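Local coordinates for protein octaprenyl-diphosphate synthase (Bacteroides thetaiotaomicron, PDB 3RMG) that probably acts as a magnesium-dependent prenyltransferase of the FPP/GGPP synthase family, joining isoprenoid diphosphates into longer chains, at residues 54-59 and 63-68; 297-302 and 317-322. All blocks are in the same frame, centred on the assembly; numbering follows the deposited sequence.

Contact 1. Residues 54-59 and 63-68; sequences LVLLVA and GAVTPA
Gly63 donates its backbone N-H to Ala59 O, at 2.9 Å from N to O, in the single hydrogen bond between the two segments. This is the spacing of a helical turn, i to i+4, yet Gly63 itself has an extended backbone (phi/psi -173°/-157°), and with it the chain leaves the helix.

The remaining contacts are apolar and rest on one methyl group. Because CG1 of Val65 stands opposite the backbone N, at a chi1 of 160°, its other branch, CG2, is the one that meets the helix. Leu56 comes to it with CD2, 4.2 Å from Val65 CG2, the two side chains passing at a slant. Ala59 CB lies a little farther from the same methyl, at 4.5 Å from Val65 CG2, and is packed against Thr69 and Val189 as well. Neither approach is tight. Leu56 is also touched by Ile13, and Val65 by Leu70.

Capping opens the next helix, 67-90: Thr66 is its N-cap residue, and the Thr66 side chain caps a backbone N just past Ala68 while its own N is bonded to Thr69 OG1, a reciprocal pattern consistent with a capping box. The whole is a short helix-loop-helix connection, an i to i+4 bond at the C-terminal end of helix 50-62 followed by a valine whose CG2 rests against Leu56 and Ala59 and by a capped helix start, within the all-helical fold of the polyprenyl synthases.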
ATOM      1  N   LEU A  54       3.239  23.772  -3.106  1.00 38.03           N
ATOM      2  CA  LEU A  54       1.846  24.034  -3.437  1.00 37.90           C
ATOM      3  C   LEU A  54       0.931  23.905  -2.200  1.00 41.12           C
ATOM      4  O   LEU A  54       0.061  24.742  -1.973  1.00 33.73           O
ATOM      5  CB  LEU A  54       1.365  23.089  -4.537  1.00 35.95           C
ATOM      6  CG  LEU A  54      -0.012  23.387  -5.113  1.00 37.40           C
ATOM      7  CD1 LEU A  54      -0.040  24.829  -5.599  1.00 39.84           C
ATOM      8  CD2 LEU A  54      -0.368  22.424  -6.241  1.00 36.76           C
ATOM      9  N   VAL A  55       1.109  22.844  -1.420  1.00 37.61           N
ATOM     10  CA  VAL A  55       0.261  22.631  -0.258  1.00 38.41           C
ATOM     11  C   VAL A  55       0.364  23.827   0.688  1.00 40.08           C
ATOM     12  O   VAL A  55      -0.646  24.335   1.170  1.00 38.57           O
ATOM     13  CB  VAL A  55       0.661  21.354   0.517  1.00 39.91           C
ATOM     14  CG1 VAL A  55      -0.159  21.250   1.815  1.00 33.86           C
ATOM     15  CG2 VAL A  55       0.487  20.100  -0.362  1.00 36.82           C
ATOM     16  N   LEU A  56       1.595  24.272   0.941  1.00 36.18           N
ATOM     17  CA  LEU A  56       1.836  25.376   1.856  1.00 38.27           C
ATOM     18  C   LEU A  56       1.259  26.676   1.319  1.00 41.98           C
ATOM     19  O   LEU A  56       0.545  27.382   2.047  1.00 42.67           O
ATOM     20  CB  LEU A  56       3.333  25.516   2.177  1.00 36.68           C
ATOM     21  CG  LEU A  56       3.945  24.221   2.727  1.00 41.75           C
ATOM     22  CD1 LEU A  56       5.420  24.353   2.970  1.00 33.51           C
ATOM     23  CD2 LEU A  56       3.234  23.790   4.000  1.00 35.26           C
ATOM     24  N   LEU A  57       1.544  27.003   0.057  1.00 33.87           N
ATOM     25  CA  LEU A  57       1.012  28.258  -0.491  1.00 34.47           C
ATOM     26  C   LEU A  57      -0.517  28.298  -0.452  1.00 35.22           C
ATOM     27  O   LEU A  57      -1.097  29.301  -0.025  1.00 33.83           O
ATOM     28  CB  LEU A  57       1.540  28.558  -1.897  1.00 30.03           C
ATOM     29  CG  LEU A  57       3.036  28.858  -2.068  1.00 31.78           C
ATOM     30  CD1 LEU A  57       3.404  28.904  -3.507  1.00 31.61           C
ATOM     31  CD2 LEU A  57       3.449  30.155  -1.388  1.00 38.19           C
ATOM     32  N   VAL A  58      -1.179  27.222  -0.883  1.00 38.82           N
ATOM     33  CA  VAL A  58      -2.662  27.204  -0.907  1.00 31.89           C
ATOM     34  C   VAL A  58      -3.247  27.409   0.487  1.00 31.91           C
ATOM     35  O   VAL A  58      -4.219  28.133   0.656  1.00 40.09           O
ATOM     36  CB  VAL A  58      -3.231  25.880  -1.520  1.00 34.64           C
ATOM     37  CG1 VAL A  58      -4.738  25.706  -1.197  1.00 31.80           C
ATOM     38  CG2 VAL A  58      -3.022  25.871  -2.987  1.00 30.58           C
ATOM     39  N   ALA A  59      -2.664  26.761   1.486  1.00 30.93           N
ATOM     40  CA  ALA A  59      -3.165  26.907   2.855  1.00 41.01           C
ATOM     41  C   ALA A  59      -3.026  28.354   3.309  1.00 39.65           C
ATOM     42  O   ALA A  59      -3.930  28.916   3.950  1.00 32.15           O
ATOM     43  CB  ALA A  59      -2.439  25.957   3.818  1.00 36.26           C
ATOM     44  N   GLY A  63      -5.232  30.834   5.686  1.00 54.65           N
ATOM     45  CA  GLY A  63      -4.844  30.996   7.077  1.00 57.53           C
ATOM     46  C   GLY A  63      -3.405  30.629   7.347  1.00 54.96           C
ATOM     47  O   GLY A  63      -2.560  30.658   6.458  1.00 60.23           O
ATOM     48  N   ALA A  64      -3.119  30.297   8.593  1.00 52.26           N
ATOM     49  CA  ALA A  64      -1.787  29.870   8.953  1.00 50.26           C
ATOM     50  C   ALA A  64      -1.715  28.368   8.734  1.00 48.00           C
ATOM     51  O   ALA A  64      -2.710  27.662   8.852  1.00 49.95           O
ATOM     52  CB  ALA A  64      -1.481  30.217  10.405  1.00 46.23           C
ATOM     53  N   VAL A  65      -0.526  27.896   8.403  1.00 43.73           N
ATOM     54  CA  VAL A  65      -0.266  26.482   8.245  1.00 44.41           C
ATOM     55  C   VAL A  65      -0.381  25.785   9.592  1.00 49.56           C
ATOM     56  O   VAL A  65       0.246  26.211  10.568  1.00 47.77           O
ATOM     57  CB  VAL A  65       1.166  26.286   7.734  1.00 48.34           C
ATOM     58  CG1 VAL A  65       1.655  24.865   8.001  1.00 42.12           C
ATOM     59  CG2 VAL A  65       1.261  26.679   6.267  1.00 36.94           C
ATOM     60  N   THR A  66      -1.179  24.721   9.646  1.00 50.95           N
ATOM     61  CA  THR A  66      -1.334  23.937  10.867  1.00 50.76           C
ATOM     62  C   THR A  66      -0.555  22.640  10.721  1.00 49.48           C
ATOM     63  O   THR A  66      -0.095  22.306   9.631  1.00 46.71           O
ATOM     64  CB  THR A  66      -2.806  23.585  11.137  1.00 51.38           C
ATOM     65  OG1 THR A  66      -3.238  22.611  10.180  1.00 62.42           O
ATOM     66  CG2 THR A  66      -3.685  24.811  11.018  1.00 48.03           C
ATOM     67  N   PRO A  67      -0.407  21.897  11.823  1.00 49.79           N
ATOM     68  CA  PRO A  67       0.267  20.602  11.777  1.00 48.28           C
ATOM     69  C   PRO A  67      -0.484  19.617  10.868  1.00 45.79           C
ATOM     70  O   PRO A  67       0.126  18.720  10.292  1.00 43.46           O
ATOM     71  CB  PRO A  67       0.232  20.128  13.239  1.00 56.28           C
ATOM     72  CG  PRO A  67      -0.064  21.349  14.062  1.00 50.70           C
ATOM     73  CD  PRO A  67      -0.888  22.238  13.173  1.00 53.77           C
ATOM     74  N   ALA A  68      -1.791  19.803  10.729  1.00 43.06           N
ATOM     75  CA  ALA A  68      -2.579  19.031   9.753  1.00 45.43           C
ATOM     76  C   ALA A  68      -2.133  19.287   8.306  1.00 44.24           C
ATOM     77  O   ALA A  68      -2.124  18.371   7.486  1.00 41.15           O
ATOM     78  CB  ALA A  68      -4.082  19.326   9.910  1.00 43.37           C
TER

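Contact 2. Residues 297-302 and 317-322; sequences KAFDLL and YLDYVV
Phe299 reaches across to Leu318 and Asp319 from a CA-CB bond that does not aim at the partner helix; with CG opposite the carbonyl carbon (chi1 -83°), the ring is carried over to it. Its far end does the touching. CE2 lies 4.0 Å from both CB and CD2 of Leu318, the two side chains meeting at a slant, while CZ comes to 3.6 Å from Asp319 OD2. The carboxylate is turned 66° from the ring plane, and its oxygen approaches the ring obliquely. The main partner of that oxygen is Lys295, one turn before Phe299 and just outside residues 297-302, which forms a salt bridge with Asp319 OD2; the ring thus lies beside an ion pair.

The frame for these contacts is an antiparallel helix pair, helices 283-302 and 309-323, joined by a short connection in an all-helical fold. The local axes are 178° apart in direction and 11.7 Å from each other, a wide spacing that side chains must bridge. Leu318 does so from the buried side. Its CG is opposite the backbone N, which extends the branch toward Ala298, and CD2 ends 3.3 Å from Ala298 CB, closer than usual for two methyl carbons. The same CD2 also touches Phe299 CE2, the two neighbours lying at about a right angle to each other around it. Were Phe299 replaced by an alanine, Leu318 CD2 would probably lose its aromatic neighbour and the Asp319-Lys295 ion pair the ring beside it. Beyond the pair, Leu301 packs on Leu201 and Leu202 of helix 193-217, and Tyr317 OH takes part in a hydrogen bond with Met50 O.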
ATOM      1  N   LYS A 297      -6.297  29.726 -17.461  1.00 39.55           N
ATOM      2  CA  LYS A 297      -7.428  29.266 -16.668  1.00 41.70           C
ATOM      3  C   LYS A 297      -7.095  29.378 -15.182  1.00 39.90           C
ATOM      4  O   LYS A 297      -7.933  29.784 -14.368  1.00 35.04           O
ATOM      5  CB  LYS A 297      -7.792  27.832 -17.033  1.00 46.15           C
ATOM      6  CG  LYS A 297      -8.554  27.684 -18.361  1.00 42.09           C
ATOM      7  CD  LYS A 297      -8.942  26.223 -18.555  1.00 54.10           C
ATOM      8  CE  LYS A 297      -8.976  25.824 -20.027  1.00 59.07           C
ATOM      9  NZ  LYS A 297     -10.213  26.295 -20.696  1.00 60.20           N
ATOM     10  N   ALA A 298      -5.852  29.046 -14.842  1.00 35.96           N
ATOM     11  CA  ALA A 298      -5.398  29.101 -13.466  1.00 36.34           C
ATOM     12  C   ALA A 298      -5.316  30.533 -12.957  1.00 38.79           C
ATOM     13  O   ALA A 298      -5.776  30.813 -11.853  1.00 31.80           O
ATOM     14  CB  ALA A 298      -4.051  28.396 -13.313  1.00 34.58           C
ATOM     15  N   PHE A 299      -4.729  31.427 -13.756  1.00 34.88           N
ATOM     16  CA  PHE A 299      -4.612  32.839 -13.393  1.00 37.12           C
ATOM     17  C   PHE A 299      -5.990  33.476 -13.221  1.00 40.50           C
ATOM     18  O   PHE A 299      -6.243  34.203 -12.262  1.00 39.24           O
ATOM     19  CB  PHE A 299      -3.811  33.606 -14.459  1.00 40.68           C
ATOM     20  CG  PHE A 299      -2.316  33.495 -14.288  1.00 49.09           C
ATOM     21  CD1 PHE A 299      -1.463  34.382 -14.912  1.00 63.10           C
ATOM     22  CD2 PHE A 299      -1.771  32.518 -13.478  1.00 60.56           C
ATOM     23  CE1 PHE A 299      -0.090  34.285 -14.749  1.00 69.37           C
ATOM     24  CE2 PHE A 299      -0.402  32.419 -13.305  1.00 67.68           C
ATOM     25  CZ  PHE A 299       0.439  33.303 -13.947  1.00 62.66           C
ATOM     26  N   ASP A 300      -6.877  33.188 -14.162  1.00 38.37           N
ATOM     27  CA  ASP A 300      -8.234  33.663 -14.083  1.00 39.99           C
ATOM     28  C   ASP A 300      -8.902  33.173 -12.799  1.00 42.48           C
ATOM     29  O   ASP A 300      -9.685  33.897 -12.198  1.00 38.71           O
ATOM     30  CB  ASP A 300      -9.019  33.223 -15.319  1.00 41.02           C
ATOM     31  CG  ASP A 300      -8.694  34.060 -16.538  1.00 46.81           C
ATOM     32  OD1 ASP A 300      -9.172  33.703 -17.631  1.00 58.39           O
ATOM     33  OD2 ASP A 300      -7.955  35.070 -16.407  1.00 47.77           O
ATOM     34  N   LEU A 301      -8.574  31.958 -12.364  1.00 40.94           N
ATOM     35  CA  LEU A 301      -9.136  31.447 -11.118  1.00 40.93           C
ATOM     36  C   LEU A 301      -8.636  32.270  -9.945  1.00 43.48           C
ATOM     37  O   LEU A 301      -9.421  32.655  -9.079  1.00 40.38           O
ATOM     38  CB  LEU A 301      -8.754  29.987 -10.872  1.00 37.74           C
ATOM     39  CG  LEU A 301      -9.739  28.817 -10.924  1.00 32.83           C
ATOM     40  CD1 LEU A 301      -9.073  27.664 -10.213  1.00 34.11           C
ATOM     41  CD2 LEU A 301     -11.101  29.093 -10.287  1.00 32.46           C
ATOM     42  N   LEU A 302      -7.323  32.500  -9.911  1.00 38.16           N
ATOM     43  CA  LEU A 302      -6.688  33.302  -8.849  1.00 42.81           C
ATOM     44  C   LEU A 302      -7.169  34.760  -8.773  1.00 41.62           C
ATOM     45  O   LEU A 302      -7.071  35.388  -7.715  1.00 39.08           O
ATOM     46  CB  LEU A 302      -5.159  33.294  -9.001  1.00 40.03           C
ATOM     47  CG  LEU A 302      -4.463  31.990  -8.595  1.00 44.58           C
ATOM     48  CD1 LEU A 302      -3.024  31.987  -9.029  1.00 46.58           C
ATOM     49  CD2 LEU A 302      -4.569  31.809  -7.103  1.00 48.47           C
ATOM     50  N   TYR A 317       5.145  30.764  -8.879  1.00 47.69           N
ATOM     51  CA  TYR A 317       5.223  29.309  -8.943  1.00 47.07           C
ATOM     52  C   TYR A 317       4.744  28.812 -10.317  1.00 48.72           C
ATOM     53  O   TYR A 317       5.404  28.016 -10.974  1.00 40.31           O
ATOM     54  CB  TYR A 317       4.327  28.746  -7.854  1.00 43.53           C
ATOM     55  CG  TYR A 317       4.263  27.244  -7.731  1.00 46.73           C
ATOM     56  CD1 TYR A 317       5.075  26.567  -6.821  1.00 46.62           C
ATOM     57  CD2 TYR A 317       3.351  26.505  -8.474  1.00 36.76           C
ATOM     58  CE1 TYR A 317       4.996  25.189  -6.676  1.00 45.63           C
ATOM     59  CE2 TYR A 317       3.266  25.126  -8.342  1.00 42.60           C
ATOM     60  CZ  TYR A 317       4.086  24.477  -7.441  1.00 51.73           C
ATOM     61  OH  TYR A 317       3.995  23.115  -7.305  1.00 56.37           O
ATOM     62  N   LEU A 318       3.590  29.293 -10.758  1.00 43.39           N
ATOM     63  CA  LEU A 318       3.009  28.774 -11.976  1.00 45.91           C
ATOM     64  C   LEU A 318       3.806  29.229 -13.201  1.00 49.18           C
ATOM     65  O   LEU A 318       3.967  28.466 -14.149  1.00 44.76           O
ATOM     66  CB  LEU A 318       1.511  29.118 -12.065  1.00 44.24           C
ATOM     67  CG  LEU A 318       0.716  28.470 -13.209  1.00 56.95           C
ATOM     68  CD1 LEU A 318       1.171  27.042 -13.474  1.00 53.65           C
ATOM     69  CD2 LEU A 318      -0.774  28.492 -12.927  1.00 47.74           C
ATOM     70  N   ASP A 319       4.348  30.446 -13.164  1.00 51.86           N
ATOM     71  CA  ASP A 319       5.237  30.909 -14.234  1.00 53.63           C
ATOM     72  C   ASP A 319       6.493  30.052 -14.317  1.00 58.78           C
ATOM     73  O   ASP A 319       6.998  29.776 -15.399  1.00 60.12           O
ATOM     74  CB  ASP A 319       5.641  32.361 -14.026  1.00 54.24           C
ATOM     75  CG  ASP A 319       4.576  33.336 -14.482  1.00 57.52           C
ATOM     76  OD1 ASP A 319       4.570  34.479 -13.986  1.00 65.96           O
ATOM     77  OD2 ASP A 319       3.749  32.966 -15.341  1.00 61.92           O
ATOM     78  N   TYR A 320       6.993  29.637 -13.160  1.00 59.14           N
ATOM     79  CA  TYR A 320       8.233  28.885 -13.072  1.00 63.38           C
ATOM     80  C   TYR A 320       8.027  27.452 -13.567  1.00 66.81           C
ATOM     81  O   TYR A 320       8.893  26.886 -14.236  1.00 70.44           O
ATOM     82  CB  TYR A 320       8.719  28.890 -11.629  1.00 62.27           C
ATOM     83  CG  TYR A 320      10.166  28.519 -11.438  1.00 75.25           C
ATOM     84  CD1 TYR A 320      11.152  29.503 -11.382  1.00 81.42           C
ATOM     85  CD2 TYR A 320      10.549  27.187 -11.278  1.00 79.88           C
ATOM     86  CE1 TYR A 320      12.484  29.172 -11.189  1.00 88.81           C
ATOM     87  CE2 TYR A 320      11.875  26.845 -11.084  1.00 84.76           C
ATOM     88  CZ  TYR A 320      12.841  27.840 -11.040  1.00 90.70           C
ATOM     89  OH  TYR A 320      14.164  27.506 -10.849  1.00 90.06           O
ATOM     90  N   VAL A 321       6.880  26.868 -13.238  1.00 66.73           N
ATOM     91  CA  VAL A 321       6.493  25.586 -13.813  1.00 69.51           C
ATOM     92  C   VAL A 321       6.513  25.684 -15.345  1.00 72.17           C
ATOM     93  O   VAL A 321       7.365  25.088 -16.008  1.00 68.80           O
ATOM     94  CB  VAL A 321       5.103  25.151 -13.317  1.00 70.80           C
ATOM     95  CG1 VAL A 321       4.540  24.024 -14.173  1.00 68.74           C
ATOM     96  CG2 VAL A 321       5.178  24.738 -11.862  1.00 67.34           C
ATOM     97  N   VAL A 322       5.587  26.461 -15.898  1.00 71.36           N
ATOM     98  CA  VAL A 322       5.527  26.687 -17.340  1.00 74.22           C
ATOM     99  C   VAL A 322       6.884  27.001 -17.986  1.00 79.36           C
ATOM    100  O   VAL A 322       7.341  26.276 -18.868  1.00 83.71           O
ATOM    101  CB  VAL A 322       4.547  27.820 -17.678  1.00 73.60           C
ATOM    102  CG1 VAL A 322       4.673  28.217 -19.147  1.00 75.02           C
ATOM    103  CG2 VAL A 322       3.127  27.395 -17.347  1.00 72.61           C
TER

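How the contacts relate
Contact 1 closes before contact 2 opens, so the two stand in series along one chain, the first near its start and the second at its C-terminal end. Their centres are about 18 Å apart, yet they touch: Leu54 CB of residues 54-59 packs on Tyr317 OH of residues 317-322, at 3.8 Å. Helix 50-62 therefore lies against helix 309-323, with Leu54 and Leu57 also meeting Leu314. Both contacts join helices that follow each other in sequence, one through a short loop, residues 63-66, and the other through residues 303-308. Together they illustrate how helix-to-helix connections, distant in sequence, are packed into a single helical bundle.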